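PDB 3PBP: nucleoporin NUP82 from Saccharomyces cerevisiae, which serves as a structural component of the nuclear pore complex, here represented by its N-terminal domain, which contains the region that interacts with NUP116. Local coordinates for residues S188-G191 / L192-Y195. The protein carries 1 engineered substitution. Residues are numbered along the deposited sequence; the frame is centred on the assembly and turned at random.
Sequences SKDG and LTLY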
loop_
_atom_site.group_PDB
_atom_site.type_symbol
_atom_site.label_atom_id
_atom_site.label_comp_id
_atom_site.label_asym_id
_atom_site.label_seq_id
_atom_site.Cartn_x
_atom_site.Cartn_y
_atom_site.Cartn_z
ATOM N N SER A 188 2.372 5.388 -6.038
ATOM C CA SER A 188 3.594 6.036 -6.432
ATOM C C SER A 188 3.211 6.909 -7.618
ATOM O O SER A 188 2.221 6.638 -8.291
ATOM C CB SER A 188 4.611 5.003 -6.880
ATOM O OG SER A 188 5.701 5.651 -7.499
ATOM N N LYS A 189 3.988 7.945 -7.894
ATOM C CA LYS A 189 3.658 8.809 -9.010
ATOM C C LYS A 189 4.024 8.148 -10.338
ATOM O O LYS A 189 3.831 8.724 -11.408
ATOM C CB LYS A 189 4.348 10.172 -8.843
ATOM C CG LYS A 189 3.786 11.011 -7.680
ATOM C CD LYS A 189 2.329 11.393 -7.898
ATOM C CE LYS A 189 1.661 12.028 -6.672
ATOM N NZ LYS A 189 1.155 11.022 -5.665
ATOM N N ASP A 190 4.548 6.928 -10.262
ATOM C CA ASP A 190 4.899 6.170 -11.467
ATOM C C ASP A 190 3.580 5.616 -12.032
ATOM O O ASP A 190 3.455 5.352 -13.231
ATOM C CB ASP A 190 5.860 5.015 -11.121
ATOM C CG ASP A 190 5.145 3.807 -10.462
ATOM O OD1 ASP A 190 4.198 4.016 -9.663
ATOM O OD2 ASP A 190 5.542 2.640 -10.728
ATOM N N GLY A 191 2.599 5.440 -11.150
ATOM C CA GLY A 191 1.302 4.942 -11.566
ATOM C C GLY A 191 1.150 3.432 -11.542
ATOM O O GLY A 191 0.016 2.931 -11.544
ATOM N N LEU A 192 2.274 2.711 -11.503
ATOM C CA LEU A 192 2.258 1.247 -11.501
ATOM C C LEU A 192 2.554 0.611 -10.138
ATOM O O LEU A 192 2.487 -0.613 -9.991
ATOM C CB LEU A 192 3.279 0.735 -12.515
ATOM C CG LEU A 192 3.229 1.420 -13.885
ATOM C CD1 LEU A 192 4.457 1.052 -14.696
ATOM C CD2 LEU A 192 1.938 1.021 -14.618
ATOM N N THR A 193 2.863 1.437 -9.141
ATOM C CA THR A 193 3.219 0.926 -7.822
ATOM C C THR A 193 2.313 1.377 -6.698
ATOM O O THR A 193 1.930 2.538 -6.638
ATOM C CB THR A 193 4.655 1.351 -7.463
ATOM O OG1 THR A 193 5.571 0.810 -8.425
ATOM C CG2 THR A 193 5.027 0.854 -6.083
ATOM N N LEU A 194 1.987 0.463 -5.794
ATOM C CA LEU A 194 1.149 0.805 -4.653
ATOM C C LEU A 194 1.943 0.588 -3.361
ATOM O O LEU A 194 2.331 -0.536 -3.042
ATOM C CB LEU A 194 -0.124 -0.049 -4.649
ATOM C CG LEU A 194 -1.074 0.181 -3.480
ATOM C CD1 LEU A 194 -1.587 1.623 -3.499
ATOM C CD2 LEU A 194 -2.234 -0.814 -3.562
ATOM N N TYR A 195 2.201 1.673 -2.636
ATOM C CA TYR A 195 2.936 1.608 -1.376
ATOM C C TYR A 195 1.965 1.386 -0.216
ATOM O O TYR A 195 0.913 2.014 -0.165
ATOM C CB TYR A 195 3.696 2.916 -1.122
ATOM C CG TYR A 195 4.912 3.152 -1.978
ATOM C CD1 TYR A 195 6.051 2.379 -1.834
ATOM C CD2 TYR A 195 4.939 4.200 -2.893
ATOM C CE1 TYR A 195 7.196 2.643 -2.574
ATOM C CE2 TYR A 195 6.073 4.478 -3.640
ATOM C CZ TYR A 195 7.202 3.694 -3.473
ATOM O OH TYR A 195 8.337 3.978 -4.192
#
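Asp190 and Thr193 meet at about a right angle inside the hairpin connection of residues 188-193, the carboxylate reaching across the bend to hold both the backbone and the side chain of the threonine. Asp190 OD1 accepts a hydrogen bond from Thr193 N through its syn lone pair at 3.0 Å and, more weakly, one from Leu192 N. The other oxygen, OD2, accepts one from the hydroxyl Thr193 OG1 at 2.9 Å, again on the syn side but 35° out of the carboxylate plane. Asp190 can turn inward in this way because CG sits between its backbone N and carbonyl carbon (chi1 77°). With both oxygens engaged, rotation of the carboxylate is restricted.

Ser188 begins the type I turn that ends at Gly191, whose positive phi (90°) suits glycine. Ser188 OG accepts a hydrogen bond from Asp190 N at 3.3 Å, forming an ST turn, while Ser188 CB lies 3.6 Å from Tyr195 CE2, obliquely to the ring. An almost straight bond from Ser188 N to Thr193 O, 2.9 Å long, closes the connection.

The largely buried loop joins antiparallel strands 182-187 and 194-198; Thr193 and Tyr195 also pack on strand 204-208, and Tyr195 touches Ile302 of strand 299-306.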